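Side-chain contacts in probable thioesterase (Thermus thermophilus, PDB 1Z54), which probably hydrolyses fatty acyl-CoA thioesters as a member of the 4-hydroxybenzoyl-CoA thioesterase family: residues E30-D35 and F89-E94; A40-H45 and R124-L129; A26-A31 and E71-R76. One frame throughout, in Å; residues are numbered along the deposited sequence.

Interaction 1 of 3, residues E30-D35 and F89-E94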
ATOM      1  N   GLU A  30       3.278  11.548  -6.137  1.00 14.33           N
ATOM      2  CA  GLU A  30       4.439  10.943  -6.771  1.00 14.24           C
ATOM      3  C   GLU A  30       4.136  10.616  -8.232  1.00 12.52           C
ATOM      4  O   GLU A  30       4.948  10.875  -9.112  1.00 11.99           O
ATOM      5  CB  GLU A  30       4.853   9.672  -6.016  1.00 12.96           C
ATOM      6  CG  GLU A  30       6.016   8.893  -6.657  1.00 12.49           C
ATOM      7  CD  GLU A  30       6.399   7.645  -5.856  1.00 11.29           C
ATOM      8  OE1 GLU A  30       7.447   7.656  -5.171  1.00 10.04           O
ATOM      9  OE2 GLU A  30       5.636   6.656  -5.903  1.00 10.73           O
ATOM     10  N   ALA A  31       2.962  10.052  -8.485  1.00 11.97           N
ATOM     11  CA  ALA A  31       2.577   9.710  -9.849  1.00 12.90           C
ATOM     12  C   ALA A  31       2.573  10.971 -10.717  1.00 13.63           C
ATOM     13  O   ALA A  31       3.081  10.954 -11.841  1.00 11.99           O
ATOM     14  CB  ALA A  31       1.197   9.055  -9.857  1.00 12.85           C
ATOM     15  N   ALA A  32       2.016  12.059 -10.182  1.00 14.04           N
ATOM     16  CA  ALA A  32       1.943  13.332 -10.897  1.00 14.99           C
ATOM     17  C   ALA A  32       3.339  13.896 -11.113  1.00 16.06           C
ATOM     18  O   ALA A  32       3.658  14.388 -12.196  1.00 15.19           O
ATOM     19  CB  ALA A  32       1.097  14.327 -10.114  1.00 14.22           C
ATOM     20  N   ARG A  33       4.168  13.831 -10.073  1.00 13.95           N
ATOM     21  CA  ARG A  33       5.541  14.317 -10.169  1.00 13.83           C
ATOM     22  C   ARG A  33       6.282  13.544 -11.276  1.00 15.23           C
ATOM     23  O   ARG A  33       6.963  14.131 -12.127  1.00 13.97           O
ATOM     24  CB  ARG A  33       6.250  14.139  -8.815  1.00 13.04           C
ATOM     25  CG  ARG A  33       7.723  14.528  -8.824  1.00 13.36           C
ATOM     26  CD  ARG A  33       8.362  14.572  -7.424  1.00 14.38           C
ATOM     27  NE  ARG A  33       8.390  13.295  -6.695  1.00 16.80           N
ATOM     28  CZ  ARG A  33       7.476  12.912  -5.803  1.00 18.85           C
ATOM     29  NH1 ARG A  33       6.442  13.695  -5.520  1.00 17.77           N
ATOM     30  NH2 ARG A  33       7.611  11.759  -5.156  1.00 17.28           N
ATOM     31  N   VAL A  34       6.129  12.222 -11.264  1.00 14.40           N
ATOM     32  CA  VAL A  34       6.766  11.353 -12.245  1.00 15.57           C
ATOM     33  C   VAL A  34       6.298  11.673 -13.677  1.00 17.35           C
ATOM     34  O   VAL A  34       7.090  11.678 -14.626  1.00 15.55           O
ATOM     35  CB  VAL A  34       6.465   9.868 -11.904  1.00 18.80           C
ATOM     36  CG1 VAL A  34       6.668   8.993 -13.123  1.00 17.11           C
ATOM     37  CG2 VAL A  34       7.364   9.414 -10.751  1.00 16.06           C
ATOM     38  N   ASP A  35       5.005  11.928 -13.821  1.00 16.47           N
ATOM     39  CA  ASP A  35       4.417  12.256 -15.113  1.00 19.16           C
ATOM     40  C   ASP A  35       4.986  13.606 -15.585  1.00 18.56           C
ATOM     41  O   ASP A  35       5.333  13.776 -16.755  1.00 19.68           O
ATOM     42  CB  ASP A  35       2.893  12.315 -14.963  1.00 19.56           C
ATOM     43  CG  ASP A  35       2.171  12.533 -16.282  1.00 22.32           C
ATOM     44  OD1 ASP A  35       2.583  11.950 -17.305  1.00 23.85           O
ATOM     45  OD2 ASP A  35       1.172  13.275 -16.287  1.00 24.29           O
ATOM     46  N   PHE A  89       8.198  20.801  -5.466  1.00 15.12           N
ATOM     47  CA  PHE A  89       7.007  20.698  -6.293  1.00 14.99           C
ATOM     48  C   PHE A  89       5.796  21.068  -5.461  1.00 17.29           C
ATOM     49  O   PHE A  89       5.741  20.796  -4.260  1.00 18.37           O
ATOM     50  CB  PHE A  89       6.805  19.271  -6.825  1.00 17.11           C
ATOM     51  CG  PHE A  89       7.859  18.823  -7.787  1.00 17.73           C
ATOM     52  CD1 PHE A  89       9.084  18.366  -7.330  1.00 17.26           C
ATOM     53  CD2 PHE A  89       7.631  18.884  -9.162  1.00 19.11           C
ATOM     54  CE1 PHE A  89      10.075  17.977  -8.225  1.00 20.25           C
ATOM     55  CE2 PHE A  89       8.611  18.497 -10.067  1.00 17.83           C
ATOM     56  CZ  PHE A  89       9.837  18.043  -9.599  1.00 20.39           C
ATOM     57  N   ARG A  90       4.825  21.695  -6.108  1.00 17.91           N
ATOM     58  CA  ARG A  90       3.591  22.069  -5.447  1.00 19.31           C
ATOM     59  C   ARG A  90       2.466  21.431  -6.236  1.00 18.35           C
ATOM     60  O   ARG A  90       2.514  21.385  -7.463  1.00 17.44           O
ATOM     61  CB  ARG A  90       3.440  23.587  -5.393  1.00 20.93           C
ATOM     62  CG  ARG A  90       4.243  24.218  -4.277  1.00 21.80           C
ATOM     63  CD  ARG A  90       3.708  25.592  -3.946  1.00 27.79           C
ATOM     64  NE  ARG A  90       4.052  25.989  -2.585  1.00 35.18           N
ATOM     65  CZ  ARG A  90       3.645  25.352  -1.489  1.00 37.03           C
ATOM     66  NH1 ARG A  90       4.011  25.791  -0.293  1.00 37.60           N
ATOM     67  NH2 ARG A  90       2.870  24.278  -1.586  1.00 40.05           N
ATOM     68  N   TYR A  91       1.457  20.926  -5.536  1.00 18.00           N
ATOM     69  CA  TYR A  91       0.366  20.252  -6.216  1.00 17.23           C
ATOM     70  C   TYR A  91      -1.023  20.640  -5.762  1.00 16.71           C
ATOM     71  O   TYR A  91      -1.231  21.066  -4.628  1.00 14.54           O
ATOM     72  CB  TYR A  91       0.473  18.736  -6.031  1.00 16.88           C
ATOM     73  CG  TYR A  91       1.858  18.152  -6.089  1.00 17.76           C
ATOM     74  CD1 TYR A  91       2.775  18.352  -5.051  1.00 18.26           C
ATOM     75  CD2 TYR A  91       2.230  17.323  -7.145  1.00 16.32           C
ATOM     76  CE1 TYR A  91       4.030  17.726  -5.063  1.00 17.85           C
ATOM     77  CE2 TYR A  91       3.471  16.696  -7.166  1.00 17.20           C
ATOM     78  CZ  TYR A  91       4.365  16.897  -6.123  1.00 16.47           C
ATOM     79  OH  TYR A  91       5.582  16.253  -6.148  1.00 13.95           O
ATOM     80  N   ARG A  92      -1.977  20.446  -6.668  1.00 16.87           N
ATOM     81  CA  ARG A  92      -3.383  20.688  -6.387  1.00 17.79           C
ATOM     82  C   ARG A  92      -4.113  19.452  -6.881  1.00 18.51           C
ATOM     83  O   ARG A  92      -3.982  19.064  -8.048  1.00 17.78           O
ATOM     84  CB  ARG A  92      -3.901  21.931  -7.118  1.00 19.19           C
ATOM     85  CG  ARG A  92      -3.443  23.238  -6.488  1.00 20.64           C
ATOM     86  CD  ARG A  92      -3.958  24.474  -7.222  1.00 22.84           C
ATOM     87  NE  ARG A  92      -5.322  24.835  -6.847  1.00 24.07           N
ATOM     88  CZ  ARG A  92      -6.414  24.307  -7.384  1.00 26.18           C
ATOM     89  NH1 ARG A  92      -6.310  23.390  -8.336  1.00 26.06           N
ATOM     90  NH2 ARG A  92      -7.614  24.695  -6.964  1.00 26.34           N
ATOM     91  N   VAL A  93      -4.851  18.810  -5.983  1.00 16.91           N
ATOM     92  CA  VAL A  93      -5.601  17.626  -6.343  1.00 18.76           C
ATOM     93  C   VAL A  93      -7.060  18.022  -6.384  1.00 20.98           C
ATOM     94  O   VAL A  93      -7.638  18.388  -5.362  1.00 20.76           O
ATOM     95  CB  VAL A  93      -5.448  16.496  -5.307  1.00 17.87           C
ATOM     96  CG1 VAL A  93      -6.203  15.266  -5.790  1.00 17.53           C
ATOM     97  CG2 VAL A  93      -3.974  16.172  -5.077  1.00 17.18           C
ATOM     98  N   GLU A  94      -7.661  17.953  -7.562  1.00 21.48           N
ATOM     99  CA  GLU A  94      -9.054  18.320  -7.663  1.00 25.83           C
ATOM    100  C   GLU A  94      -9.883  17.361  -8.496  1.00 27.08           C
ATOM    101  O   GLU A  94      -9.366  16.410  -9.087  1.00 26.91           O
ATOM    102  CB  GLU A  94      -9.178  19.755  -8.197  1.00 30.17           C
ATOM    103  CG  GLU A  94      -8.385  20.055  -9.444  1.00 34.32           C
ATOM    104  CD  GLU A  94      -8.514  21.505  -9.867  1.00 37.27           C
ATOM    105  OE1 GLU A  94      -9.644  21.953 -10.126  1.00 40.46           O
ATOM    106  OE2 GLU A  94      -7.486  22.204  -9.936  1.00 40.25           O
TER

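Interaction 2 of 3, residues A40-H45 and R124-L129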
ATOM      1  N   ALA A  40       8.483  16.372 -19.399  1.00 24.11           N
ATOM      2  CA  ALA A  40       9.543  17.350 -19.597  1.00 24.12           C
ATOM      3  C   ALA A  40      10.748  16.722 -20.296  1.00 24.50           C
ATOM      4  O   ALA A  40      11.774  17.374 -20.483  1.00 22.29           O
ATOM      5  CB  ALA A  40       9.970  17.927 -18.260  1.00 24.78           C
ATOM      6  N   GLY A  41      10.618  15.457 -20.684  1.00 23.10           N
ATOM      7  CA  GLY A  41      11.719  14.771 -21.338  1.00 24.62           C
ATOM      8  C   GLY A  41      12.734  14.243 -20.337  1.00 23.76           C
ATOM      9  O   GLY A  41      13.891  13.995 -20.677  1.00 23.91           O
ATOM     10  N   LEU A  42      12.306  14.080 -19.089  1.00 22.30           N
ATOM     11  CA  LEU A  42      13.188  13.567 -18.046  1.00 21.53           C
ATOM     12  C   LEU A  42      12.543  12.382 -17.330  1.00 21.21           C
ATOM     13  O   LEU A  42      12.404  12.391 -16.103  1.00 20.68           O
ATOM     14  CB  LEU A  42      13.512  14.670 -17.033  1.00 22.80           C
ATOM     15  CG  LEU A  42      14.458  15.807 -17.438  1.00 23.24           C
ATOM     16  CD1 LEU A  42      14.005  16.455 -18.737  1.00 25.07           C
ATOM     17  CD2 LEU A  42      14.485  16.834 -16.315  1.00 24.37           C
ATOM     18  N   PRO A  43      12.139  11.348 -18.089  1.00 19.97           N
ATOM     19  CA  PRO A  43      11.507  10.166 -17.484  1.00 20.57           C
ATOM     20  C   PRO A  43      12.339   9.734 -16.275  1.00 18.45           C
ATOM     21  O   PRO A  43      13.528   9.466 -16.408  1.00 17.33           O
ATOM     22  CB  PRO A  43      11.507   9.148 -18.630  1.00 21.09           C
ATOM     23  CG  PRO A  43      12.704   9.568 -19.474  1.00 21.38           C
ATOM     24  CD  PRO A  43      12.550  11.071 -19.479  1.00 21.05           C
ATOM     25  N   TYR A  44      11.708   9.691 -15.101  1.00 17.65           N
ATOM     26  CA  TYR A  44      12.397   9.364 -13.855  1.00 17.82           C
ATOM     27  C   TYR A  44      13.114   8.019 -13.785  1.00 19.20           C
ATOM     28  O   TYR A  44      14.116   7.886 -13.075  1.00 18.91           O
ATOM     29  CB  TYR A  44      11.437   9.482 -12.659  1.00 17.83           C
ATOM     30  CG  TYR A  44      12.165   9.523 -11.330  1.00 16.20           C
ATOM     31  CD1 TYR A  44      13.056  10.554 -11.043  1.00 16.59           C
ATOM     32  CD2 TYR A  44      12.032   8.492 -10.398  1.00 15.14           C
ATOM     33  CE1 TYR A  44      13.805  10.558  -9.871  1.00 16.13           C
ATOM     34  CE2 TYR A  44      12.780   8.486  -9.218  1.00 15.66           C
ATOM     35  CZ  TYR A  44      13.666   9.519  -8.967  1.00 15.67           C
ATOM     36  OH  TYR A  44      14.448   9.502  -7.836  1.00 17.00           O
ATOM     37  N   HIS A  45      12.614   7.020 -14.500  1.00 19.77           N
ATOM     38  CA  HIS A  45      13.264   5.722 -14.465  1.00 21.41           C
ATOM     39  C   HIS A  45      14.634   5.834 -15.126  1.00 23.18           C
ATOM     40  O   HIS A  45      15.590   5.194 -14.690  1.00 23.45           O
ATOM     41  CB  HIS A  45      12.397   4.661 -15.154  1.00 19.26           C
ATOM     42  CG  HIS A  45      12.115   4.939 -16.596  1.00 20.54           C
ATOM     43  ND1 HIS A  45      12.832   4.358 -17.619  1.00 22.11           N
ATOM     44  CD2 HIS A  45      11.175   5.714 -17.190  1.00 21.82           C
ATOM     45  CE1 HIS A  45      12.344   4.757 -18.781  1.00 22.06           C
ATOM     46  NE2 HIS A  45      11.337   5.581 -18.549  1.00 21.38           N
ATOM     47  N   ARG A 124      19.475  22.101 -16.478  1.00 24.11           N
ATOM     48  CA  ARG A 124      19.134  22.915 -17.636  1.00 25.83           C
ATOM     49  C   ARG A 124      17.679  22.716 -18.074  1.00 24.90           C
ATOM     50  O   ARG A 124      16.939  23.686 -18.280  1.00 23.66           O
ATOM     51  CB  ARG A 124      20.097  22.560 -18.771  1.00 30.03           C
ATOM     52  CG  ARG A 124      20.006  23.412 -20.014  1.00 35.66           C
ATOM     53  CD  ARG A 124      21.209  23.123 -20.894  1.00 40.51           C
ATOM     54  NE  ARG A 124      21.312  21.700 -21.211  1.00 45.78           N
ATOM     55  CZ  ARG A 124      22.429  21.100 -21.615  1.00 48.30           C
ATOM     56  NH1 ARG A 124      22.423  19.800 -21.883  1.00 49.20           N
ATOM     57  NH2 ARG A 124      23.553  21.793 -21.740  1.00 47.99           N
ATOM     58  N   ALA A 125      17.261  21.458 -18.195  1.00 22.27           N
ATOM     59  CA  ALA A 125      15.897  21.151 -18.616  1.00 22.81           C
ATOM     60  C   ALA A 125      14.848  21.603 -17.591  1.00 23.25           C
ATOM     61  O   ALA A 125      13.797  22.151 -17.958  1.00 20.09           O
ATOM     62  CB  ALA A 125      15.764  19.655 -18.881  1.00 24.82           C
ATOM     63  N   LEU A 126      15.133  21.376 -16.313  1.00 22.44           N
ATOM     64  CA  LEU A 126      14.211  21.763 -15.254  1.00 22.89           C
ATOM     65  C   LEU A 126      14.100  23.284 -15.175  1.00 23.29           C
ATOM     66  O   LEU A 126      13.029  23.823 -14.891  1.00 24.34           O
ATOM     67  CB  LEU A 126      14.681  21.202 -13.902  1.00 21.61           C
ATOM     68  CG  LEU A 126      14.647  19.674 -13.733  1.00 23.37           C
ATOM     69  CD1 LEU A 126      15.262  19.277 -12.403  1.00 22.40           C
ATOM     70  CD2 LEU A 126      13.205  19.179 -13.816  1.00 24.47           C
ATOM     71  N   SER A 127      15.205  23.974 -15.431  1.00 23.53           N
ATOM     72  CA  SER A 127      15.214  25.435 -15.369  1.00 25.42           C
ATOM     73  C   SER A 127      14.140  26.039 -16.260  1.00 26.32           C
ATOM     74  O   SER A 127      13.504  27.026 -15.895  1.00 27.10           O
ATOM     75  CB  SER A 127      16.582  25.988 -15.779  1.00 24.98           C
ATOM     76  OG  SER A 127      17.552  25.783 -14.766  1.00 26.26           O
ATOM     77  N   VAL A 128      13.933  25.442 -17.427  1.00 25.25           N
ATOM     78  CA  VAL A 128      12.932  25.950 -18.355  1.00 27.49           C
ATOM     79  C   VAL A 128      11.548  25.942 -17.717  1.00 28.05           C
ATOM     80  O   VAL A 128      10.702  26.773 -18.045  1.00 27.42           O
ATOM     81  CB  VAL A 128      12.867  25.101 -19.644  1.00 27.01           C
ATOM     82  CG1 VAL A 128      11.932  25.759 -20.650  1.00 28.36           C
ATOM     83  CG2 VAL A 128      14.256  24.933 -20.236  1.00 27.57           C
ATOM     84  N   LEU A 129      11.328  25.003 -16.799  1.00 27.79           N
ATOM     85  CA  LEU A 129      10.037  24.859 -16.130  1.00 27.86           C
ATOM     86  C   LEU A 129       9.891  25.686 -14.854  1.00 28.76           C
ATOM     87  O   LEU A 129       8.784  25.845 -14.339  1.00 27.85           O
ATOM     88  CB  LEU A 129       9.795  23.385 -15.810  1.00 27.69           C
ATOM     89  CG  LEU A 129       9.875  22.425 -17.003  1.00 28.30           C
ATOM     90  CD1 LEU A 129       9.876  20.987 -16.497  1.00 28.62           C
ATOM     91  CD2 LEU A 129       8.710  22.668 -17.953  1.00 27.23           C
TER

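Interaction 3 of 3, residues A26-A31 and E71-R76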
ATOM      1  N   ALA A  26       0.097  10.912  -1.040  1.00 14.28           N
ATOM      2  CA  ALA A  26       1.509  11.087  -1.362  1.00 13.78           C
ATOM      3  C   ALA A  26       1.849  10.260  -2.606  1.00 11.45           C
ATOM      4  O   ALA A  26       2.709  10.642  -3.390  1.00 12.37           O
ATOM      5  CB  ALA A  26       2.387  10.659  -0.187  1.00 12.02           C
ATOM      6  N   VAL A  27       1.180   9.122  -2.773  1.00 11.22           N
ATOM      7  CA  VAL A  27       1.420   8.273  -3.931  1.00 11.09           C
ATOM      8  C   VAL A  27       0.880   8.980  -5.183  1.00 11.73           C
ATOM      9  O   VAL A  27       1.513   8.952  -6.243  1.00 12.73           O
ATOM     10  CB  VAL A  27       0.752   6.887  -3.757  1.00 12.93           C
ATOM     11  CG1 VAL A  27       0.818   6.100  -5.053  1.00 10.18           C
ATOM     12  CG2 VAL A  27       1.473   6.105  -2.650  1.00 12.27           C
ATOM     13  N   TYR A  28      -0.284   9.613  -5.051  1.00 10.70           N
ATOM     14  CA  TYR A  28      -0.882  10.358  -6.161  1.00 12.38           C
ATOM     15  C   TYR A  28       0.060  11.501  -6.533  1.00 11.82           C
ATOM     16  O   TYR A  28       0.263  11.787  -7.710  1.00 14.59           O
ATOM     17  CB  TYR A  28      -2.231  10.950  -5.756  1.00 11.41           C
ATOM     18  CG  TYR A  28      -3.367   9.966  -5.586  1.00  9.62           C
ATOM     19  CD1 TYR A  28      -4.612  10.404  -5.125  1.00 11.23           C
ATOM     20  CD2 TYR A  28      -3.222   8.613  -5.899  1.00  9.16           C
ATOM     21  CE1 TYR A  28      -5.677   9.532  -4.977  1.00 10.43           C
ATOM     22  CE2 TYR A  28      -4.295   7.726  -5.755  1.00  9.19           C
ATOM     23  CZ  TYR A  28      -5.524   8.200  -5.294  1.00 10.05           C
ATOM     24  OH  TYR A  28      -6.628   7.370  -5.174  1.00  7.23           O
ATOM     25  N   LEU A  29       0.639  12.156  -5.527  1.00 12.63           N
ATOM     26  CA  LEU A  29       1.581  13.247  -5.779  1.00 12.14           C
ATOM     27  C   LEU A  29       2.806  12.726  -6.532  1.00 14.09           C
ATOM     28  O   LEU A  29       3.322  13.387  -7.433  1.00 11.87           O
ATOM     29  CB  LEU A  29       2.042  13.895  -4.463  1.00 12.17           C
ATOM     30  CG  LEU A  29       0.972  14.597  -3.611  1.00 14.62           C
ATOM     31  CD1 LEU A  29       1.638  15.453  -2.548  1.00 12.15           C
ATOM     32  CD2 LEU A  29       0.094  15.473  -4.500  1.00 13.01           C
ATOM     33  N   GLU A  30       3.278  11.548  -6.137  1.00 14.33           N
ATOM     34  CA  GLU A  30       4.439  10.943  -6.771  1.00 14.24           C
ATOM     35  C   GLU A  30       4.136  10.616  -8.232  1.00 12.52           C
ATOM     36  O   GLU A  30       4.948  10.875  -9.112  1.00 11.99           O
ATOM     37  CB  GLU A  30       4.853   9.672  -6.016  1.00 12.96           C
ATOM     38  CG  GLU A  30       6.016   8.893  -6.657  1.00 12.49           C
ATOM     39  CD  GLU A  30       6.399   7.645  -5.856  1.00 11.29           C
ATOM     40  OE1 GLU A  30       7.447   7.656  -5.171  1.00 10.04           O
ATOM     41  OE2 GLU A  30       5.636   6.656  -5.903  1.00 10.73           O
ATOM     42  N   ALA A  31       2.962  10.052  -8.485  1.00 11.97           N
ATOM     43  CA  ALA A  31       2.577   9.710  -9.849  1.00 12.90           C
ATOM     44  C   ALA A  31       2.573  10.971 -10.717  1.00 13.63           C
ATOM     45  O   ALA A  31       3.081  10.954 -11.841  1.00 11.99           O
ATOM     46  CB  ALA A  31       1.197   9.055  -9.857  1.00 12.85           C
ATOM     47  N   GLU A  71     -14.545   7.767  -8.712  1.00 21.76           N
ATOM     48  CA  GLU A  71     -14.149   9.065  -9.260  1.00 20.91           C
ATOM     49  C   GLU A  71     -12.762   9.050  -9.881  1.00 21.45           C
ATOM     50  O   GLU A  71     -11.987   8.109  -9.692  1.00 22.87           O
ATOM     51  CB  GLU A  71     -14.163  10.133  -8.164  1.00 21.12           C
ATOM     52  CG  GLU A  71     -15.498  10.332  -7.464  1.00 22.76           C
ATOM     53  CD  GLU A  71     -15.378  11.215  -6.228  1.00 22.68           C
ATOM     54  OE1 GLU A  71     -16.420  11.596  -5.658  1.00 23.31           O
ATOM     55  OE2 GLU A  71     -14.240  11.526  -5.819  1.00 22.51           O
ATOM     56  N   VAL A  72     -12.464  10.112 -10.625  1.00 19.76           N
ATOM     57  CA  VAL A  72     -11.170  10.303 -11.263  1.00 18.91           C
ATOM     58  C   VAL A  72     -10.684  11.653 -10.752  1.00 18.49           C
ATOM     59  O   VAL A  72     -11.455  12.609 -10.702  1.00 18.61           O
ATOM     60  CB  VAL A  72     -11.295  10.342 -12.800  1.00 20.36           C
ATOM     61  CG1 VAL A  72      -9.972  10.742 -13.416  1.00 20.62           C
ATOM     62  CG2 VAL A  72     -11.720   8.963 -13.326  1.00 16.68           C
ATOM     63  N   VAL A  73      -9.425  11.734 -10.338  1.00 17.58           N
ATOM     64  CA  VAL A  73      -8.900  12.996  -9.829  1.00 17.10           C
ATOM     65  C   VAL A  73      -7.824  13.553 -10.732  1.00 19.17           C
ATOM     66  O   VAL A  73      -7.136  12.813 -11.439  1.00 20.01           O
ATOM     67  CB  VAL A  73      -8.278  12.858  -8.415  1.00 15.17           C
ATOM     68  CG1 VAL A  73      -9.334  12.491  -7.409  1.00 14.25           C
ATOM     69  CG2 VAL A  73      -7.153  11.827  -8.444  1.00 15.58           C
ATOM     70  N   GLU A  74      -7.691  14.872 -10.700  1.00 21.42           N
ATOM     71  CA  GLU A  74      -6.688  15.560 -11.493  1.00 22.99           C
ATOM     72  C   GLU A  74      -5.674  16.178 -10.556  1.00 22.00           C
ATOM     73  O   GLU A  74      -6.035  16.857  -9.588  1.00 21.09           O
ATOM     74  CB  GLU A  74      -7.337  16.643 -12.358  1.00 25.74           C
ATOM     75  CG  GLU A  74      -8.133  16.086 -13.524  1.00 31.17           C
ATOM     76  CD  GLU A  74      -8.659  17.168 -14.449  1.00 35.58           C
ATOM     77  OE1 GLU A  74      -9.134  16.820 -15.551  1.00 37.71           O
ATOM     78  OE2 GLU A  74      -8.604  18.362 -14.075  1.00 38.52           O
ATOM     79  N   VAL A  75      -4.404  15.914 -10.834  1.00 20.76           N
ATOM     80  CA  VAL A  75      -3.328  16.443 -10.022  1.00 20.47           C
ATOM     81  C   VAL A  75      -2.503  17.401 -10.851  1.00 21.78           C
ATOM     82  O   VAL A  75      -1.883  17.014 -11.843  1.00 20.46           O
ATOM     83  CB  VAL A  75      -2.418  15.333  -9.497  1.00 20.74           C
ATOM     84  CG1 VAL A  75      -1.375  15.931  -8.564  1.00 15.69           C
ATOM     85  CG2 VAL A  75      -3.256  14.282  -8.772  1.00 19.67           C
ATOM     86  N   ARG A  76      -2.520  18.659 -10.439  1.00 22.01           N
ATOM     87  CA  ARG A  76      -1.787  19.705 -11.126  1.00 23.23           C
ATOM     88  C   ARG A  76      -0.462  19.908 -10.414  1.00 21.52           C
ATOM     89  O   ARG A  76      -0.430  20.149  -9.209  1.00 21.15           O
ATOM     90  CB  ARG A  76      -2.609  20.996 -11.108  1.00 24.90           C
ATOM     91  CG  ARG A  76      -3.961  20.843 -11.800  1.00 32.72           C
ATOM     92  CD  ARG A  76      -4.941  21.949 -11.416  1.00 36.99           C
ATOM     93  NE  ARG A  76      -4.442  23.280 -11.748  1.00 42.99           N
ATOM     94  CZ  ARG A  76      -5.147  24.400 -11.589  1.00 45.98           C
ATOM     95  NH1 ARG A  76      -4.620  25.575 -11.916  1.00 46.09           N
ATOM     96  NH2 ARG A  76      -6.381  24.347 -11.104  1.00 45.81           N
TER

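Interaction 1 of 3, residues E30-D35 and F89-E94
Arg33 lies over the ring of Phe89 and donates a hydrogen bond to Tyr91, a buried contact near the middle of the chain, where the long helix of the hotdog fold rests on its antiparallel sheet. Helix 24-39 crosses strand 86-95 steeply, with the segment axes 10.0 Å apart at closest approach. Phe89 and Tyr91, two positions apart on the strand, both direct their side chains at the helix. The aliphatic part of Arg33 does the packing: CG sits 4.1 Å from the centroid of the Phe89 ring, almost on its normal, a CH-pi contact over one face. Beyond it the chain bends at chi3 (62°), which brings the guanidinium round to the Tyr91 hydroxyl. Ala32 CB adds a looser touch at the edge of the Tyr91 ring, 4.4 Å from CD2.

The Tyr91 hydroxyl is also hydrogen-bonded to Thr105 OG1 on strand 98-111. Arg33 NH2 turns to a glycerol, probably from the crystallisation liquor, and the side chain packs on His22 of the third subunit. With an alanine in place of Arg33, the Phe89 face would probably lose its aliphatic cover and the buried Tyr91 hydroxyl one of its partners. The guanidinium and Tyr91 ring planes stand 78° apart, and Arg33 NH1 reaches Tyr91 OH over 2.8 Å at 152°, the oxygen lying close to the guanidinium plane.

Interaction 2 of 3, residues A40-H45 and R124-L129
Ala40 and Ala125 mark the nearest approach of the two backbones, with CA atoms 7.5 Å apart, where the turn after helix 24-39 passes alongside helix 120-129. That turn closes with a Schellman motif: Gly41 takes a positive phi (82°), at which a beta carbon would be jammed against the carbonyl oxygen of Ala40. Just past it, Leu42 turns its side chain to the C-terminal helix and carries much of the contact.

Its two branches divide the helix surface between them, though CD2 also comes near Ala125 CB. Leu42 CD1 meets Ala125 CB at 3.7 Å, while Leu42 CD2 rests against Leu126, 3.7 Å from CD2 and 3.8 Å from CG of that residue. The torsions of Leu42 (chi2 52°) set its two methyls side by side across the helix, and the side chains of Leu42 and Leu126 meet at a slant. One turn on, Ala40 CB presses on the CD1 methyl of Leu129 at 3.5 Å, the tightest touch of the set.

Leu126 also packs on Leu37 of helix 24-39 and on Leu79 and Leu82 of strand 72-82, and Leu129 reaches Phe36, which fastens the C-terminal helix to both the long helix and the sheet. No hydrogen bond spans the two segments. Only aliphatic carbons, nearly all of them methyls, make the close contacts, so this surface seam depends on close fit and the exclusion of water, without the directional demands of polar bonds.

Interaction 3 of 3, residues A26-A31 and E71-R76
The ring of Tyr28 is the flat group that touches across this contact, and Val73 CG2 comes to it obliquely, squarely over neither face nor edge, 4.4 Å from CE1. The turn of the ring explains which carbon is used: with chi2 at 175°, CD1 lies anti to CA, and the CD1-CE1 side of the ring therefore faces away from its own helix backbone and on toward the strand. Ile7, Val9 and Val20 also pack on Tyr28, as does Arg10 of the second subunit. Its hydroxyl, the polar end of an otherwise apolar group, is hydrogen-bonded to Glu13 OE1.

Further along the strand, Val75 turns its side chain toward the helix, and both of its methyls make contact. CG1 meets Leu29 CD2 at 4.3 Å, and CG2 lies 4.4 Å from the carbonyl oxygen of Tyr28, a loose van der Waals touch. Leu29 reaches this spot in a roundabout way: its CB leaves the backbone away from the strand, yet the CD2 methyl closes on Val75. The same side chain packs on Leu59 and Leu61 of strand 52-63 and on Tyr91, so one leucine bridges several strands beneath the helix.

The backbones come nearest at Leu29 and Val75, whose CA atoms are 7.2 Å apart; the segment axes approach to 9.0 Å and make an angle of 61°. Val73 and Val75 alternate with Glu74, whose side chain lies off the helix-facing side. Their backbones are hydrogen-bonded to Ile7 and Thr5 of strand 3-8, which fixes the valines in the sheet. With no hydrogen bond between the two segments, this is an apolar helix-on-sheet interface, characteristic of the hotdog fold, in which an antiparallel sheet wraps round a long central helix.

Interactions 1 and 3 belong together: both start from helix 24-39, share Glu30 and Ala31, and land on strands 86-95 and 72-82, neighbours in the same antiparallel sheet. Their centres are 6 Å apart, and they touch where Ala32 packs on Val75 and where Arg76 forms a salt bridge with Glu94. Interaction 2 sits toward the surface, its centre 15 Å from that of interaction 1 and 19 Å from that of interaction 3, across the chain's centre from the latter. Along the chain, its segments alternate with those of both others, so the last helix returns to the turn after the central one. Together they tie the central helix, the sheet and the C-terminal helix into one hotdog domain.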